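Local coordinates for protein 2-(3-amino-3-carboxypropyl)histidine synthase (Pyrococcus horikoshii, PDB 3LZD) that transfers the 3-amino-3-carboxypropyl group of S-adenosyl-L-methionine to a histidine of elongation factor 2, using a [4Fe-4S] cluster, in the first step of diphthamide biosynthesis, at residues 202-207 with 222-227; 139-144 with 210-215. One frame throughout, in Å; residues are numbered along the deposited sequence.

How the contacts relate
Contact 2 includes strand 210-214, an inner strand of a five-stranded mixed sheet, and contact 1 packs against the strand's other face; their centres lie about 16 Å apart. Along the chain the segments interleave: 139-144 of contact 2, 202-207 of contact 1, then 210-215 and 222-227. Contact 1 involves helix 219-228, which follows the strand directly, while contact 2 brings helix 138-143 onto the strand. They touch through Leu224 and Ala204 of contact 1, which rest against the strand. Together they form a layered alpha/beta unit, with contact 1 at its cluster-facing side and contact 2 away from the annotated sites.

Contact 1: residues 202-207 with 222-227; sequences SVAKVR and LGLAVA
Ala227 N bonds to Gly223 O at 2.8 Å, the helical i to i-4 link that fixes the last turn of segment 222-227, the turn facing Lys205. The carbonyl O of Ala227 lies 3.8 Å from Lys205 CE, which is a contact with the lysine's aliphatic chain and not a hydrogen bond. Lys205 reaches the helix by a bent path: CG stands anti to the carbonyl carbon (chi1 -54°), and further bends follow at the later torsions. Ala227 CB faces the loop, and so small a methyl lets the lysine chain run alongside. Lys205 NZ forms a salt bridge with Glu358, far along the chain.

Deeper in, Ala204 CB points at the helix and meets Leu224 CD2 at 3.6 Å. A methyl suits the loop here, because the CA atoms of Ala204 and Leu224 are 7.6 Å apart and the leucine fills the distance. Leu224 splits its work: CD2 goes to Ala204, while CD1 turns to Ile211 and Phe213 of strand 210-214. Helix 219-228 is the connection of a beta-alpha-beta crossover between the parallel neighbours 210-214 and 231-235, and Leu224 is on its sheet-facing side; Thr158 of strand 154-159 also touches both Leu224 and Ala204.

The loop has its own folding. Lys205 N bonds to Ser202 O at 3.1 Å, closing the 3-10 turn, and Lys205 then centres an inverse gamma turn whose Val206 N to Ala204 O bond is weak. These tight turns carry the chain from Cys199, a cluster ligand only three residues before Ser202, towards strand 210-214. The side chain of Ala227 is about 12 Å from the iron-sulfur cluster.

Contact 2: residues 139-144 with 210-215; sequences EALKEN and GILFIG
A helix laid against the face of an alpha/beta sheet makes this contact: helix 138-143 packs on strand 210-214, which runs between the parallel strands 154-159 and 231-235. Leu141 does the helix's share alone, and its CD2 methyl is the atom that touches. It meets Leu212 CD2 at 3.9 Å, the two leucines crossing at a slant, and comes within 4.2 Å of Ile214 CD1. Leu212 and Ile214, two apart in an extended strand, both present their side chains to the same face, which gives the single methyl a pair of neighbours. Phe213, between them, faces the other way, towards helix 219-228.

The torsions place the branches. In Leu141 chi1 (-65°) sets CG beside the backbone N, and CD1 continues the chain in extended form; CD2, the branch off that line, is the one that meets the strand, although the CA atoms of Leu141 and Ile214 are 8.7 Å apart. Ala170 of helix 167-176 packs on both Leu141 and Ile214, and Phe173 also lies on Leu141, so a second helix shares this side of the sheet.

Just after helix 138-143, the buried amide of Asn144 secures the helix end. Its ND2 donates to Ala140 O at 2.9 Å, with the donor in the carbonyl plane but the hydrogen bond bent, at an N-H...O angle of 143°, and also bonds to Lys240 O. Two backbone carbonyls thus hold the amide nitrogen, tying the helix end to the loop that follows strand 231-235.

Across the contact itself there is no hydrogen bond: leucine and isoleucine methyls meet in a buried, water-shunning interface, so helix and strand are held by shape and hydrophobicity instead of by directional bonds.

Contact 1: residues 202-207 with 222-227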
ATOM      1  N   SER A 202      20.532 -11.833 -15.572  1.00 34.04           N
ATOM      2  CA  SER A 202      21.969 -11.651 -15.719  1.00 30.43           C
ATOM      3  C   SER A 202      22.770 -12.953 -15.683  1.00 27.13           C
ATOM      4  O   SER A 202      23.781 -13.064 -16.386  1.00 33.37           O
ATOM      5  CB  SER A 202      22.497 -10.662 -14.664  1.00 28.47           C
ATOM      6  OG  SER A 202      22.282 -11.145 -13.346  1.00 31.54           O
ATOM      7  N   VAL A 203      22.341 -13.948 -14.898  1.00 29.89           N
ATOM      8  CA  VAL A 203      23.097 -15.211 -14.834  1.00 26.21           C
ATOM      9  C   VAL A 203      23.178 -15.932 -16.174  1.00 30.36           C
ATOM     10  O   VAL A 203      24.033 -16.802 -16.362  1.00 29.84           O
ATOM     11  CB  VAL A 203      22.512 -16.241 -13.802  1.00 29.50           C
ATOM     12  CG1 VAL A 203      22.453 -15.621 -12.406  1.00 33.68           C
ATOM     13  CG2 VAL A 203      21.133 -16.727 -14.239  1.00 18.85           C
ATOM     14  N   ALA A 204      22.305 -15.564 -17.108  1.00 30.70           N
ATOM     15  CA  ALA A 204      22.274 -16.221 -18.423  1.00 35.85           C
ATOM     16  C   ALA A 204      23.013 -15.478 -19.532  1.00 37.75           C
ATOM     17  O   ALA A 204      23.019 -15.931 -20.681  1.00 37.57           O
ATOM     18  CB  ALA A 204      20.821 -16.456 -18.849  1.00 34.62           C
ATOM     19  N   LYS A 205      23.631 -14.346 -19.201  1.00 36.29           N
ATOM     20  CA  LYS A 205      24.362 -13.572 -20.200  1.00 39.74           C
ATOM     21  C   LYS A 205      25.813 -14.038 -20.232  1.00 38.62           C
ATOM     22  O   LYS A 205      26.739 -13.280 -19.905  1.00 39.16           O
ATOM     23  CB  LYS A 205      24.313 -12.078 -19.876  1.00 38.09           C
ATOM     24  CG  LYS A 205      22.911 -11.491 -19.686  1.00 45.92           C
ATOM     25  CD  LYS A 205      22.036 -11.669 -20.913  1.00 49.63           C
ATOM     26  CE  LYS A 205      21.118 -10.457 -21.135  1.00 57.72           C
ATOM     27  NZ  LYS A 205      20.403 -10.001 -19.914  1.00 50.14           N
ATOM     28  N   VAL A 206      25.995 -15.295 -20.614  1.00 34.14           N
ATOM     29  CA  VAL A 206      27.311 -15.913 -20.696  1.00 39.24           C
ATOM     30  C   VAL A 206      27.395 -16.664 -22.009  1.00 42.90           C
ATOM     31  O   VAL A 206      26.406 -16.753 -22.744  1.00 35.21           O
ATOM     32  CB  VAL A 206      27.542 -16.932 -19.560  1.00 36.62           C
ATOM     33  CG1 VAL A 206      27.707 -16.208 -18.234  1.00 31.68           C
ATOM     34  CG2 VAL A 206      26.361 -17.908 -19.503  1.00 32.95           C
ATOM     35  N   ARG A 207      28.585 -17.183 -22.302  1.00 46.76           N
ATOM     36  CA  ARG A 207      28.813 -17.950 -23.519  1.00 46.44           C
ATOM     37  C   ARG A 207      28.065 -19.266 -23.343  1.00 46.18           C
ATOM     38  O   ARG A 207      28.124 -19.878 -22.274  1.00 45.84           O
ATOM     39  CB  ARG A 207      30.308 -18.213 -23.701  1.00 46.28           C
ATOM     40  N   LEU A 222      10.128 -17.659 -20.347  1.00 38.03           N
ATOM     41  CA  LEU A 222       9.800 -16.670 -21.372  1.00 40.84           C
ATOM     42  C   LEU A 222      10.738 -15.456 -21.275  1.00 36.33           C
ATOM     43  O   LEU A 222      11.258 -14.972 -22.281  1.00 38.17           O
ATOM     44  CB  LEU A 222       8.331 -16.249 -21.218  1.00 39.50           C
ATOM     45  CG  LEU A 222       7.736 -15.194 -22.156  1.00 43.17           C
ATOM     46  CD1 LEU A 222       8.122 -15.495 -23.605  1.00 48.57           C
ATOM     47  CD2 LEU A 222       6.215 -15.181 -21.997  1.00 39.29           C
ATOM     48  N   GLY A 223      10.956 -14.973 -20.057  1.00 40.45           N
ATOM     49  CA  GLY A 223      11.847 -13.845 -19.855  1.00 39.51           C
ATOM     50  C   GLY A 223      13.243 -14.188 -20.360  1.00 40.88           C
ATOM     51  O   GLY A 223      13.902 -13.361 -20.992  1.00 41.11           O
ATOM     52  N   LEU A 224      13.696 -15.408 -20.092  1.00 38.08           N
ATOM     53  CA  LEU A 224      15.016 -15.851 -20.542  1.00 38.36           C
ATOM     54  C   LEU A 224      15.133 -15.772 -22.060  1.00 40.72           C
ATOM     55  O   LEU A 224      16.090 -15.210 -22.590  1.00 42.34           O
ATOM     56  CB  LEU A 224      15.275 -17.294 -20.109  1.00 36.38           C
ATOM     57  CG  LEU A 224      15.884 -17.594 -18.740  1.00 40.91           C
ATOM     58  CD1 LEU A 224      15.785 -19.082 -18.458  1.00 41.95           C
ATOM     59  CD2 LEU A 224      17.337 -17.158 -18.710  1.00 38.67           C
ATOM     60  N   ALA A 225      14.152 -16.344 -22.752  1.00 39.92           N
ATOM     61  CA  ALA A 225      14.130 -16.361 -24.209  1.00 41.77           C
ATOM     62  C   ALA A 225      14.129 -14.964 -24.823  1.00 40.84           C
ATOM     63  O   ALA A 225      14.822 -14.712 -25.809  1.00 42.32           O
ATOM     64  CB  ALA A 225      12.898 -17.138 -24.697  1.00 39.28           C
ATOM     65  N   VAL A 226      13.341 -14.054 -24.258  1.00 38.69           N
ATOM     66  CA  VAL A 226      13.289 -12.707 -24.804  1.00 40.38           C
ATOM     67  C   VAL A 226      14.516 -11.879 -24.421  1.00 43.47           C
ATOM     68  O   VAL A 226      14.952 -11.028 -25.183  1.00 50.93           O
ATOM     69  CB  VAL A 226      12.022 -11.960 -24.345  1.00 40.49           C
ATOM     70  CG1 VAL A 226      11.952 -10.594 -25.030  1.00 36.32           C
ATOM     71  CG2 VAL A 226      10.785 -12.793 -24.652  1.00 34.94           C
ATOM     72  N   ALA A 227      15.087 -12.151 -23.254  1.00 45.98           N
ATOM     73  CA  ALA A 227      16.240 -11.399 -22.778  1.00 47.70           C
ATOM     74  C   ALA A 227      17.554 -11.787 -23.431  1.00 49.49           C
ATOM     75  O   ALA A 227      18.399 -10.935 -23.701  1.00 50.61           O
ATOM     76  CB  ALA A 227      16.361 -11.551 -21.262  1.00 51.04           C
TER

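Contact 2: residues 139-144 with 210-215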
ATOM      1  N   GLU A 139      16.240 -36.611 -11.804  1.00 39.19           N
ATOM      2  CA  GLU A 139      15.350 -37.534 -12.511  1.00 42.48           C
ATOM      3  C   GLU A 139      14.666 -36.858 -13.702  1.00 44.50           C
ATOM      4  O   GLU A 139      14.594 -37.428 -14.788  1.00 45.51           O
ATOM      5  CB  GLU A 139      14.292 -38.100 -11.558  1.00 38.54           C
ATOM      6  N   ALA A 140      14.198 -35.630 -13.509  1.00 40.86           N
ATOM      7  CA  ALA A 140      13.516 -34.917 -14.583  1.00 37.80           C
ATOM      8  C   ALA A 140      14.439 -34.545 -15.738  1.00 38.87           C
ATOM      9  O   ALA A 140      13.982 -34.389 -16.870  1.00 38.37           O
ATOM     10  CB  ALA A 140      12.815 -33.680 -14.037  1.00 32.11           C
ATOM     11  N   LEU A 141      15.731 -34.397 -15.463  1.00 36.71           N
ATOM     12  CA  LEU A 141      16.685 -34.072 -16.514  1.00 35.85           C
ATOM     13  C   LEU A 141      17.011 -35.337 -17.297  1.00 38.55           C
ATOM     14  O   LEU A 141      17.133 -35.311 -18.528  1.00 36.68           O
ATOM     15  CB  LEU A 141      17.992 -33.523 -15.938  1.00 36.96           C
ATOM     16  CG  LEU A 141      17.930 -32.184 -15.199  1.00 45.68           C
ATOM     17  CD1 LEU A 141      19.316 -31.825 -14.691  1.00 31.69           C
ATOM     18  CD2 LEU A 141      17.400 -31.092 -16.136  1.00 42.55           C
ATOM     19  N   LYS A 142      17.180 -36.437 -16.571  1.00 38.49           N
ATOM     20  CA  LYS A 142      17.506 -37.716 -17.182  1.00 45.24           C
ATOM     21  C   LYS A 142      16.419 -38.086 -18.184  1.00 43.58           C
ATOM     22  O   LYS A 142      16.702 -38.472 -19.311  1.00 42.71           O
ATOM     23  CB  LYS A 142      17.617 -38.799 -16.102  1.00 45.98           C
ATOM     24  N   GLU A 143      15.177 -37.928 -17.752  1.00 46.81           N
ATOM     25  CA  GLU A 143      13.999 -38.229 -18.546  1.00 46.97           C
ATOM     26  C   GLU A 143      13.956 -37.439 -19.856  1.00 48.45           C
ATOM     27  O   GLU A 143      13.452 -37.928 -20.879  1.00 38.92           O
ATOM     28  CB  GLU A 143      12.763 -37.909 -17.705  1.00 52.73           C
ATOM     29  CG  GLU A 143      11.433 -38.012 -18.414  1.00 62.01           C
ATOM     30  CD  GLU A 143      10.763 -39.342 -18.169  1.00 69.53           C
ATOM     31  OE1 GLU A 143      10.579 -39.706 -16.984  1.00 73.00           O
ATOM     32  OE2 GLU A 143      10.421 -40.020 -19.162  1.00 69.06           O
ATOM     33  N   ASN A 144      14.489 -36.220 -19.830  1.00 42.80           N
ATOM     34  CA  ASN A 144      14.458 -35.378 -21.014  1.00 35.52           C
ATOM     35  C   ASN A 144      15.828 -35.159 -21.612  1.00 36.53           C
ATOM     36  O   ASN A 144      16.056 -34.170 -22.317  1.00 39.74           O
ATOM     37  CB  ASN A 144      13.823 -34.034 -20.667  1.00 37.72           C
ATOM     38  CG  ASN A 144      12.361 -34.162 -20.289  1.00 44.71           C
ATOM     39  OD1 ASN A 144      11.522 -34.485 -21.132  1.00 46.52           O
ATOM     40  ND2 ASN A 144      12.045 -33.913 -19.013  1.00 40.89           N
ATOM     41  N   GLY A 210      22.692 -22.953 -25.974  1.00 42.08           N
ATOM     42  CA  GLY A 210      21.284 -22.909 -25.628  1.00 40.36           C
ATOM     43  C   GLY A 210      21.153 -22.770 -24.118  1.00 38.78           C
ATOM     44  O   GLY A 210      22.138 -22.923 -23.385  1.00 37.91           O
ATOM     45  N   ILE A 211      19.945 -22.487 -23.647  1.00 33.84           N
ATOM     46  CA  ILE A 211      19.719 -22.314 -22.211  1.00 33.79           C
ATOM     47  C   ILE A 211      18.749 -23.347 -21.644  1.00 31.66           C
ATOM     48  O   ILE A 211      17.686 -23.591 -22.219  1.00 33.25           O
ATOM     49  CB  ILE A 211      19.130 -20.904 -21.900  1.00 32.75           C
ATOM     50  CG1 ILE A 211      20.120 -19.806 -22.336  1.00 28.75           C
ATOM     51  CG2 ILE A 211      18.819 -20.790 -20.390  1.00 30.67           C
ATOM     52  CD1 ILE A 211      19.536 -18.388 -22.323  1.00 36.88           C
ATOM     53  N   LEU A 212      19.122 -23.970 -20.529  1.00 33.24           N
ATOM     54  CA  LEU A 212      18.224 -24.912 -19.864  1.00 29.05           C
ATOM     55  C   LEU A 212      17.637 -24.217 -18.627  1.00 37.54           C
ATOM     56  O   LEU A 212      18.382 -23.648 -17.813  1.00 36.25           O
ATOM     57  CB  LEU A 212      18.961 -26.169 -19.411  1.00 29.23           C
ATOM     58  CG  LEU A 212      18.221 -27.149 -18.470  1.00 24.77           C
ATOM     59  CD1 LEU A 212      16.967 -27.744 -19.109  1.00 29.32           C
ATOM     60  CD2 LEU A 212      19.171 -28.241 -18.123  1.00 28.07           C
ATOM     61  N   PHE A 213      16.308 -24.219 -18.504  1.00 31.81           N
ATOM     62  CA  PHE A 213      15.668 -23.642 -17.326  1.00 31.46           C
ATOM     63  C   PHE A 213      15.015 -24.775 -16.531  1.00 37.19           C
ATOM     64  O   PHE A 213      14.223 -25.559 -17.070  1.00 33.73           O
ATOM     65  CB  PHE A 213      14.596 -22.605 -17.700  1.00 29.38           C
ATOM     66  CG  PHE A 213      13.788 -22.124 -16.515  1.00 34.03           C
ATOM     67  CD1 PHE A 213      14.314 -21.185 -15.624  1.00 33.73           C
ATOM     68  CD2 PHE A 213      12.525 -22.658 -16.257  1.00 28.71           C
ATOM     69  CE1 PHE A 213      13.594 -20.785 -14.490  1.00 32.51           C
ATOM     70  CE2 PHE A 213      11.795 -22.271 -15.128  1.00 33.59           C
ATOM     71  CZ  PHE A 213      12.334 -21.325 -14.237  1.00 36.05           C
ATOM     72  N   ILE A 214      15.360 -24.869 -15.249  1.00 36.38           N
ATOM     73  CA  ILE A 214      14.783 -25.890 -14.376  1.00 31.51           C
ATOM     74  C   ILE A 214      13.757 -25.228 -13.463  1.00 38.82           C
ATOM     75  O   ILE A 214      14.113 -24.411 -12.609  1.00 37.19           O
ATOM     76  CB  ILE A 214      15.846 -26.554 -13.481  1.00 31.29           C
ATOM     77  CG1 ILE A 214      16.942 -27.169 -14.344  1.00 29.57           C
ATOM     78  CG2 ILE A 214      15.181 -27.619 -12.596  1.00 29.01           C
ATOM     79  CD1 ILE A 214      18.068 -27.804 -13.543  1.00 33.05           C
ATOM     80  N   GLY A 215      12.488 -25.570 -13.649  1.00 35.54           N
ATOM     81  CA  GLY A 215      11.443 -24.996 -12.821  1.00 38.00           C
ATOM     82  C   GLY A 215      10.056 -25.114 -13.426  1.00 39.79           C
ATOM     83  O   GLY A 215       9.884 -25.627 -14.527  1.00 35.61           O
TER